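Local coordinates for putative oxidoreductase (Yersinia pestis, PDB 3KUX), which is of unconfirmed function but probably acts as an NAD(P)-dependent oxidoreductase, pairing a nucleotide-binding Rossmann fold with a C-terminal alpha/beta domain, at residues I281-H286 with L290-L295; L185-Q190 with A239-H244; T79-A84 with N108-H113. One frame throughout, in Å; residues are numbered along the deposited sequence.

Overall arrangement
The three contacts sample both halves of a two-domain architecture like that of NAD(P)-dependent oxidoreductases. Interaction 3 comes first along the chain and belongs to the Rossmann domain, where helices 80-89 and 104-116 lie alongside one another. Interactions 2 and 1 follow in that order, both within the C-terminal alpha/beta domain. Interaction 2 brings helix 176-192 to strand 241-245, whereas interaction 1 is the hairpin that finishes one border of the same mixed sheet; their centres are 19 Å apart. Interaction 3 lies on the opposite side of the chain's centre from the other two, its centre 29 Å from that of interaction 2 and 47 Å from that of interaction 1. None bridges the two domains: partly buried helix packing represents one, a buried polar cluster and a surface hairpin the other.

Interaction 1. Residues I281-H286 with L290-L295; sequences IVTLSH and LTEKPL
Val-282 meets Leu-295 at the close-packed end of this strand pair: its CG2 comes within 3.7 Å of Leu-295 CB, the two side chains meeting at a slant. With CG1 anti to the backbone N (chi1 179°), the CG2 branch is the one left to reach across. Val-282 is buried, and both residues also touch Tyr-250 of the next strand, which completes a small apolar patch. The solvent side is formed by Ile-281 and by Leu-290, Thr-291, Glu-292 and Lys-293 of the second strand, all exposed. On the face opposite Val-282, Thr-283 and Glu-292 rise from the sheet next to each other, with OG1 of Thr-283 3.8 Å from CB of Glu-292, and Leu-290 lays its CD2 3.6 Å from CB of Ser-285. Between the two faces the backbone does the joining. Val-282 and Lys-293 exchange two hydrogen bonds, N to O 2.7 Å from Val-282 to Lys-293 and 3.0 Å in return, and Leu-284 pairs in the same manner with Thr-291. Strand 280-285 bonds on its other border to Ile-251, Ser-249 and Gln-247. The result is an antiparallel beta hairpin whose second strand, 290-295, forms an outer edge of the mixed sheet in the C-terminal alpha/beta domain.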
loop_
_atom_site.group_PDB
_atom_site.type_symbol
_atom_site.label_atom_id
_atom_site.label_comp_id
_atom_site.label_asym_id
_atom_site.label_seq_id
_atom_site.Cartn_x
_atom_site.Cartn_y
_atom_site.Cartn_z
ATOM N N ILE A 281 -6.978 3.668 22.112
ATOM C CA ILE A 281 -7.322 3.295 23.476
ATOM C C ILE A 281 -7.686 1.824 23.577
ATOM O O ILE A 281 -8.481 1.318 22.783
ATOM C CB ILE A 281 -8.506 4.135 23.984
ATOM C CG1 ILE A 281 -8.053 5.578 24.218
ATOM C CG2 ILE A 281 -9.094 3.530 25.250
ATOM C CD1 ILE A 281 -9.187 6.552 24.380
ATOM N N VAL A 282 -7.106 1.137 24.553
ATOM C CA VAL A 282 -7.453 -0.259 24.782
ATOM C C VAL A 282 -8.424 -0.404 25.953
ATOM O O VAL A 282 -8.265 0.237 26.990
ATOM C CB VAL A 282 -6.210 -1.130 25.019
ATOM C CG1 VAL A 282 -6.625 -2.574 25.284
ATOM C CG2 VAL A 282 -5.274 -1.050 23.821
ATOM N N THR A 283 -9.438 -1.241 25.776
ATOM C CA THR A 283 -10.402 -1.499 26.837
ATOM C C THR A 283 -10.394 -2.976 27.181
ATOM O O THR A 283 -10.643 -3.819 26.317
ATOM C CB THR A 283 -11.818 -1.106 26.413
ATOM O OG1 THR A 283 -11.839 0.275 26.034
ATOM C CG2 THR A 283 -12.792 -1.338 27.551
ATOM N N LEU A 284 -10.101 -3.293 28.438
ATOM C CA LEU A 284 -9.999 -4.685 28.849
ATOM C C LEU A 284 -10.970 -5.041 29.962
ATOM O O LEU A 284 -11.244 -4.232 30.847
ATOM C CB LEU A 284 -8.574 -5.008 29.281
ATOM C CG LEU A 284 -7.501 -4.716 28.233
ATOM C CD1 LEU A 284 -6.119 -5.000 28.799
ATOM C CD2 LEU A 284 -7.760 -5.518 26.962
ATOM N N SER A 285 -11.488 -6.261 29.897
ATOM C CA SER A 285 -12.329 -6.802 30.947
ATOM C C SER A 285 -11.464 -7.687 31.826
ATOM O O SER A 285 -11.004 -8.736 31.381
ATOM C CB SER A 285 -13.460 -7.626 30.336
ATOM O OG SER A 285 -14.430 -7.966 31.311
ATOM N N HIS A 286 -11.226 -7.265 33.065
ATOM C CA HIS A 286 -10.334 -8.011 33.951
ATOM C C HIS A 286 -11.081 -8.892 34.943
ATOM O O HIS A 286 -10.939 -10.114 34.926
ATOM C CB HIS A 286 -9.373 -7.074 34.691
ATOM C CG HIS A 286 -8.489 -7.776 35.676
ATOM N ND1 HIS A 286 -8.576 -7.568 37.037
ATOM C CD2 HIS A 286 -7.505 -8.693 35.498
ATOM C CE1 HIS A 286 -7.682 -8.320 37.655
ATOM N NE2 HIS A 286 -7.019 -9.012 36.744
ATOM N N LEU A 290 -14.522 -3.209 33.408
ATOM C CA LEU A 290 -13.855 -2.692 32.220
ATOM C C LEU A 290 -12.920 -1.548 32.583
ATOM O O LEU A 290 -13.348 -0.527 33.110
ATOM C CB LEU A 290 -14.873 -2.226 31.180
ATOM C CG LEU A 290 -15.788 -3.304 30.606
ATOM C CD1 LEU A 290 -16.767 -2.698 29.617
ATOM C CD2 LEU A 290 -14.980 -4.401 29.948
ATOM N N THR A 291 -11.637 -1.741 32.312
ATOM C CA THR A 291 -10.643 -0.704 32.501
ATOM C C THR A 291 -10.286 -0.211 31.114
ATOM O O THR A 291 -10.622 -0.851 30.124
ATOM C CB THR A 291 -9.356 -1.269 33.139
ATOM O OG1 THR A 291 -9.609 -2.564 33.704
ATOM C CG2 THR A 291 -8.829 -0.326 34.213
ATOM N N GLU A 292 -9.596 0.917 31.028
ATOM C CA GLU A 292 -9.128 1.388 29.733
ATOM C C GLU A 292 -7.896 2.274 29.869
ATOM O O GLU A 292 -7.732 2.982 30.861
ATOM C CB GLU A 292 -10.242 2.126 28.988
ATOM C CG GLU A 292 -10.560 3.503 29.538
ATOM C CD GLU A 292 -11.595 4.241 28.701
ATOM O OE1 GLU A 292 -12.562 3.594 28.235
ATOM O OE2 GLU A 292 -11.440 5.468 28.510
ATOM N N LYS A 293 -7.026 2.213 28.867
ATOM C CA LYS A 293 -5.877 3.101 28.796
ATOM C C LYS A 293 -5.399 3.251 27.362
ATOM O O LYS A 293 -5.732 2.434 26.507
ATOM C CB LYS A 293 -4.741 2.615 29.701
ATOM C CG LYS A 293 -4.568 1.112 29.757
ATOM C CD LYS A 293 -3.311 0.746 30.547
ATOM C CE LYS A 293 -2.044 1.176 29.805
ATOM N NZ LYS A 293 -0.797 0.784 30.517
ATOM N N PRO A 294 -4.631 4.315 27.090
ATOM C CA PRO A 294 -4.100 4.554 25.758
ATOM C C PRO A 294 -2.968 3.596 25.435
ATOM O O PRO A 294 -2.136 3.308 26.294
ATOM C CB PRO A 294 -3.562 5.983 25.850
ATOM C CG PRO A 294 -3.251 6.172 27.279
ATOM C CD PRO A 294 -4.295 5.403 28.023
ATOM N N LEU A 295 -2.947 3.101 24.204
ATOM C CA LEU A 295 -1.882 2.226 23.751
ATOM C C LEU A 295 -0.872 3.009 22.929
ATOM O O LEU A 295 -1.215 3.610 21.912
ATOM C CB LEU A 295 -2.450 1.085 22.917
ATOM C CG LEU A 295 -1.427 0.197 22.215
ATOM C CD1 LEU A 295 -0.693 -0.657 23.228
ATOM C CD2 LEU A 295 -2.119 -0.671 21.186
#

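Interaction 2. Residues L185-Q190 with A239-H244; sequences LDQALQ and ARYIVH
Gln-187 reaches from its helix to the polar ends of Arg-240 and Tyr-241, its amide carbon CD 3.3 Å from Tyr-241 OH and 3.9 Å from Arg-240 NH2. The amide and the guanidinium arrive from opposite directions with their planes almost parallel, 14° apart. Toward the tyrosine the geometry changes: the glutamine crosses it at about a right angle, the amide lies at the rim of the ring, and the two planes are 53° apart. Arg-240 and Tyr-241 also lie against each other. CG of Arg-240 sits 4.1 Å above the centre of one ring face, and the side chain then bends at chi2 (76°), bringing its guanidinium plane to within 3.4 Å of ring atom CE1 of Tyr-241. A classic beta bulge, in which both residues face Lys-252, helps explain how two consecutive side chains can share this space. The guanidinium is held further by a hydrogen bond between NH1 and Ser-153 OG and a cation-pi contact with Phe-155. The cluster is buried between helix 176-192 and the mixed sheet: Phe-133 of helix 131-142 touches both Gln-187 and Tyr-241, strand 148-156 runs beside strand 241-245, and helix 323-342 packs against Leu-185 and Leu-189.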
loop_
_atom_site.group_PDB
_atom_site.type_symbol
_atom_site.label_atom_id
_atom_site.label_comp_id
_atom_site.label_asym_id
_atom_site.label_seq_id
_atom_site.Cartn_x
_atom_site.Cartn_y
_atom_site.Cartn_z
ATOM N N LEU A 185 -7.794 -4.041 1.922
ATOM C CA LEU A 185 -7.841 -5.475 1.681
ATOM C C LEU A 185 -6.531 -6.151 2.070
ATOM O O LEU A 185 -6.528 -7.202 2.715
ATOM C CB LEU A 185 -8.156 -5.766 0.214
ATOM C CG LEU A 185 -9.620 -5.655 -0.225
ATOM C CD1 LEU A 185 -9.739 -5.714 -1.745
ATOM C CD2 LEU A 185 -10.454 -6.743 0.424
ATOM N N ASP A 186 -5.415 -5.546 1.679
ATOM C CA ASP A 186 -4.121 -6.144 1.946
ATOM C C ASP A 186 -3.876 -6.292 3.444
ATOM O O ASP A 186 -3.366 -7.323 3.895
ATOM C CB ASP A 186 -3.001 -5.334 1.309
ATOM C CG ASP A 186 -1.642 -5.963 1.535
ATOM O OD1 ASP A 186 -1.468 -7.144 1.163
ATOM O OD2 ASP A 186 -0.750 -5.283 2.094
ATOM N N GLN A 187 -4.238 -5.267 4.212
ATOM C CA GLN A 187 -4.105 -5.331 5.669
ATOM C C GLN A 187 -4.966 -6.447 6.265
ATOM O O GLN A 187 -4.512 -7.201 7.126
ATOM C CB GLN A 187 -4.469 -3.993 6.306
ATOM C CG GLN A 187 -3.472 -2.882 6.035
ATOM C CD GLN A 187 -3.807 -1.604 6.784
ATOM O OE1 GLN A 187 -2.973 -0.702 6.894
ATOM N NE2 GLN A 187 -5.032 -1.520 7.304
ATOM N N ALA A 188 -6.209 -6.545 5.802
ATOM C CA ALA A 188 -7.124 -7.580 6.270
ATOM C C ALA A 188 -6.546 -8.972 6.024
ATOM O O ALA A 188 -6.598 -9.844 6.894
ATOM C CB ALA A 188 -8.465 -7.439 5.594
ATOM N N LEU A 189 -5.993 -9.179 4.835
ATOM C CA LEU A 189 -5.365 -10.450 4.512
ATOM C C LEU A 189 -4.156 -10.708 5.410
ATOM O O LEU A 189 -3.979 -11.812 5.914
ATOM C CB LEU A 189 -4.956 -10.489 3.040
ATOM C CG LEU A 189 -6.026 -10.975 2.061
ATOM C CD1 LEU A 189 -7.374 -10.337 2.364
ATOM C CD2 LEU A 189 -5.605 -10.708 0.622
ATOM N N GLN A 190 -3.332 -9.683 5.614
ATOM C CA GLN A 190 -2.148 -9.814 6.456
ATOM C C GLN A 190 -2.490 -10.201 7.889
ATOM O O GLN A 190 -1.771 -10.972 8.517
ATOM C CB GLN A 190 -1.352 -8.516 6.452
ATOM C CG GLN A 190 -0.679 -8.240 5.133
ATOM C CD GLN A 190 0.285 -9.336 4.760
ATOM O OE1 GLN A 190 1.233 -9.617 5.494
ATOM N NE2 GLN A 190 0.049 -9.970 3.617
ATOM N N ALA A 239 -13.473 6.639 13.384
ATOM C CA ALA A 239 -12.353 5.782 13.792
ATOM C C ALA A 239 -11.627 5.204 12.595
ATOM O O ALA A 239 -12.252 4.875 11.591
ATOM C CB ALA A 239 -12.841 4.663 14.687
ATOM N N ARG A 240 -10.308 5.085 12.702
ATOM C CA ARG A 240 -9.519 4.408 11.681
ATOM C C ARG A 240 -9.723 2.905 11.847
ATOM O O ARG A 240 -10.127 2.216 10.905
ATOM C CB ARG A 240 -8.037 4.782 11.805
ATOM C CG ARG A 240 -7.078 3.932 10.967
ATOM C CD ARG A 240 -7.104 4.303 9.481
ATOM N NE ARG A 240 -6.372 3.319 8.683
ATOM C CZ ARG A 240 -6.931 2.273 8.076
ATOM N NH1 ARG A 240 -8.237 2.068 8.150
ATOM N NH2 ARG A 240 -6.178 1.426 7.391
ATOM N N TYR A 241 -9.466 2.413 13.057
ATOM C CA TYR A 241 -9.689 1.013 13.394
ATOM C C TYR A 241 -10.639 0.869 14.576
ATOM O O TYR A 241 -10.579 1.639 15.538
ATOM C CB TYR A 241 -8.383 0.324 13.794
ATOM C CG TYR A 241 -7.349 0.144 12.707
ATOM C CD1 TYR A 241 -7.714 -0.180 11.407
ATOM C CD2 TYR A 241 -5.995 0.249 13.002
ATOM C CE1 TYR A 241 -6.758 -0.357 10.423
ATOM C CE2 TYR A 241 -5.031 0.069 12.029
ATOM C CZ TYR A 241 -5.417 -0.234 10.744
ATOM O OH TYR A 241 -4.458 -0.410 9.780
ATOM N N ILE A 242 -11.492 -0.146 14.506
ATOM C CA ILE A 242 -12.291 -0.592 15.638
ATOM C C ILE A 242 -12.134 -2.104 15.720
ATOM O O ILE A 242 -12.495 -2.819 14.784
ATOM C CB ILE A 242 -13.776 -0.247 15.451
ATOM C CG1 ILE A 242 -13.983 1.267 15.520
ATOM C CG2 ILE A 242 -14.629 -0.958 16.497
ATOM C CD1 ILE A 242 -15.348 1.713 15.074
ATOM N N VAL A 243 -11.584 -2.598 16.822
ATOM C CA VAL A 243 -11.282 -4.021 16.933
ATOM C C VAL A 243 -11.859 -4.602 18.216
ATOM O O VAL A 243 -11.535 -4.144 19.309
ATOM C CB VAL A 243 -9.762 -4.261 16.912
ATOM C CG1 VAL A 243 -9.456 -5.737 16.795
ATOM C CG2 VAL A 243 -9.120 -3.494 15.772
ATOM N N HIS A 244 -12.714 -5.611 18.087
ATOM C CA HIS A 244 -13.314 -6.248 19.258
ATOM C C HIS A 244 -12.810 -7.671 19.457
ATOM O O HIS A 244 -12.805 -8.478 18.527
ATOM C CB HIS A 244 -14.845 -6.254 19.170
ATOM C CG HIS A 244 -15.460 -4.887 19.146
ATOM N ND1 HIS A 244 -15.144 -3.910 20.067
ATOM C CD2 HIS A 244 -16.379 -4.338 18.314
ATOM C CE1 HIS A 244 -15.835 -2.816 19.797
ATOM N NE2 HIS A 244 -16.593 -3.051 18.739
#

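Interaction 3. Residues T79-A84 with N108-H113; sequences THFPLA and NALKEH
Phe-81 meets the branched end of Leu-110 at a slant through its ring atoms CD1 and CE1, with CD1 3.8 Å from Leu-110 CG and CE1 3.8 Å from Leu-110 CD2. Ala-109, by contrast, meets the ring at its edge and near its plane, where its CB is 4.0 Å from Phe-81 CE1. The bond from CA to CB of Phe-81 does not aim at helix 104-116; it is the first torsion, with CG anti to the backbone N (chi1 -178°), that swings the ring over to it. Leu-110 in turn spans the space between the helices and shares its two methyls with Ala-84, whose CB is 3.6 Å from CD1 and 3.7 Å from CD2 of the leucine. The nearest CA atoms of the two segments, those of Ala-84 and Leu-110, are 7.3 Å apart. No hydrogen bond joins the two segments, so between them the contact is wholly apolar; a turn further on, His-113 ND1 bonds to OE1 of Gln-85. The short helical segments run nearly parallel, at 14°, with their axes 10.8 Å apart. This is the layering expected of a Rossmann fold: helix 80-89 leads into strand 93-96, which leads into helix 104-116, and the helices lie side by side against the parallel sheet. Ala-84 and Leu-83 rest on Ile-73 of strand 70-73, Leu-110 also reaches Leu-88, and on the far flank Asn-108 and Lys-111 touch helix 323-342.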
loop_
_atom_site.group_PDB
_atom_site.type_symbol
_atom_site.label_atom_id
_atom_site.label_comp_id
_atom_site.label_asym_id
_atom_site.label_seq_id
_atom_site.Cartn_x
_atom_site.Cartn_y
_atom_site.Cartn_z
ATOM N N THR A 79 0.419 1.479 -18.319
ATOM C CA THR A 79 1.801 1.323 -18.771
ATOM C C THR A 79 2.562 0.282 -17.957
ATOM O O THR A 79 3.560 -0.272 -18.420
ATOM C CB THR A 79 2.573 2.652 -18.703
ATOM O OG1 THR A 79 2.608 3.117 -17.350
ATOM C CG2 THR A 79 1.908 3.701 -19.579
ATOM N N HIS A 80 2.085 0.024 -16.743
ATOM C CA HIS A 80 2.747 -0.895 -15.815
ATOM C C HIS A 80 3.245 -2.178 -16.479
ATOM O O HIS A 80 4.426 -2.502 -16.380
ATOM C CB HIS A 80 1.826 -1.230 -14.638
ATOM C CG HIS A 80 1.694 -0.124 -13.638
ATOM N ND1 HIS A 80 1.149 -0.314 -12.387
ATOM C CD2 HIS A 80 2.049 1.181 -13.699
ATOM C CE1 HIS A 80 1.161 0.829 -11.724
ATOM N NE2 HIS A 80 1.705 1.751 -12.497
ATOM N N PHE A 81 2.348 -2.903 -17.147
ATOM C CA PHE A 81 2.702 -4.192 -17.754
ATOM C C PHE A 81 3.782 -4.079 -18.833
ATOM O O PHE A 81 4.831 -4.715 -18.728
ATOM C CB PHE A 81 1.467 -4.903 -18.305
ATOM C CG PHE A 81 1.763 -6.247 -18.908
ATOM C CD1 PHE A 81 2.109 -7.319 -18.104
ATOM C CD2 PHE A 81 1.690 -6.440 -20.279
ATOM C CE1 PHE A 81 2.382 -8.559 -18.660
ATOM C CE2 PHE A 81 1.958 -7.678 -20.841
ATOM C CZ PHE A 81 2.307 -8.738 -20.031
ATOM N N PRO A 82 3.529 -3.279 -19.882
ATOM C CA PRO A 82 4.583 -3.045 -20.863
ATOM C C PRO A 82 5.918 -2.750 -20.180
ATOM O O PRO A 82 6.863 -3.533 -20.302
ATOM C CB PRO A 82 4.086 -1.805 -21.608
ATOM C CG PRO A 82 2.608 -1.918 -21.552
ATOM C CD PRO A 82 2.271 -2.609 -20.251
ATOM N N LEU A 83 5.987 -1.634 -19.459
ATOM C CA LEU A 83 7.220 -1.227 -18.792
ATOM C C LEU A 83 7.791 -2.350 -17.935
ATOM O O LEU A 83 8.990 -2.632 -17.985
ATOM C CB LEU A 83 6.987 0.020 -17.937
ATOM C CG LEU A 83 6.516 1.277 -18.674
ATOM C CD1 LEU A 83 6.324 2.428 -17.699
ATOM C CD2 LEU A 83 7.492 1.664 -19.775
ATOM N N ALA A 84 6.929 -2.988 -17.150
ATOM C CA ALA A 84 7.343 -4.111 -16.321
ATOM C C ALA A 84 8.005 -5.206 -17.158
ATOM O O ALA A 84 9.112 -5.643 -16.852
ATOM C CB ALA A 84 6.162 -4.665 -15.541
ATOM N N ASN A 108 -0.039 -12.146 -13.341
ATOM C CA ASN A 108 0.527 -13.486 -13.293
ATOM C C ASN A 108 1.663 -13.689 -14.295
ATOM O O ASN A 108 2.649 -14.371 -14.003
ATOM C CB ASN A 108 -0.570 -14.525 -13.508
ATOM C CG ASN A 108 -1.466 -14.670 -12.299
ATOM O OD1 ASN A 108 -1.034 -15.136 -11.245
ATOM N ND2 ASN A 108 -2.721 -14.264 -12.442
ATOM N N ALA A 109 1.515 -13.097 -15.475
ATOM C CA ALA A 109 2.553 -13.171 -16.492
ATOM C C ALA A 109 3.865 -12.623 -15.939
ATOM O O ALA A 109 4.916 -13.256 -16.065
ATOM C CB ALA A 109 2.131 -12.405 -17.735
ATOM N N LEU A 110 3.795 -11.447 -15.322
ATOM C CA LEU A 110 4.964 -10.841 -14.689
ATOM C C LEU A 110 5.506 -11.718 -13.564
ATOM O O LEU A 110 6.714 -11.892 -13.429
ATOM C CB LEU A 110 4.615 -9.457 -14.146
ATOM C CG LEU A 110 4.174 -8.412 -15.167
ATOM C CD1 LEU A 110 3.765 -7.128 -14.458
ATOM C CD2 LEU A 110 5.280 -8.153 -16.180
ATOM N N LYS A 111 4.598 -12.262 -12.759
ATOM C CA LYS A 111 4.951 -13.168 -11.673
ATOM C C LYS A 111 5.770 -14.353 -12.184
ATOM O O LYS A 111 6.698 -14.811 -11.512
ATOM C CB LYS A 111 3.679 -13.653 -10.968
ATOM C CG LYS A 111 3.834 -14.925 -10.142
ATOM C CD LYS A 111 4.710 -14.696 -8.918
ATOM C CE LYS A 111 4.878 -15.973 -8.097
ATOM N NZ LYS A 111 5.765 -16.972 -8.760
ATOM N N GLU A 112 5.425 -14.840 -13.373
ATOM C CA GLU A 112 6.117 -15.974 -13.977
ATOM C C GLU A 112 7.401 -15.541 -14.678
ATOM O O GLU A 112 8.476 -16.089 -14.431
ATOM C CB GLU A 112 5.210 -16.677 -14.984
ATOM C CG GLU A 112 3.963 -17.302 -14.391
ATOM C CD GLU A 112 3.058 -17.893 -15.457
ATOM O OE1 GLU A 112 3.536 -18.101 -16.593
ATOM O OE2 GLU A 112 1.869 -18.145 -15.163
ATOM N N HIS A 113 7.276 -14.564 -15.567
ATOM C CA HIS A 113 8.419 -14.051 -16.305
ATOM C C HIS A 113 9.532 -13.643 -15.340
ATOM O O HIS A 113 10.710 -13.906 -15.586
ATOM C CB HIS A 113 7.976 -12.879 -17.187
ATOM C CG HIS A 113 9.098 -12.182 -17.890
ATOM N ND1 HIS A 113 8.938 -10.963 -18.514
ATOM C CD2 HIS A 113 10.399 -12.520 -18.056
ATOM C CE1 HIS A 113 10.087 -10.586 -19.045
ATOM N NE2 HIS A 113 10.991 -11.512 -18.779
#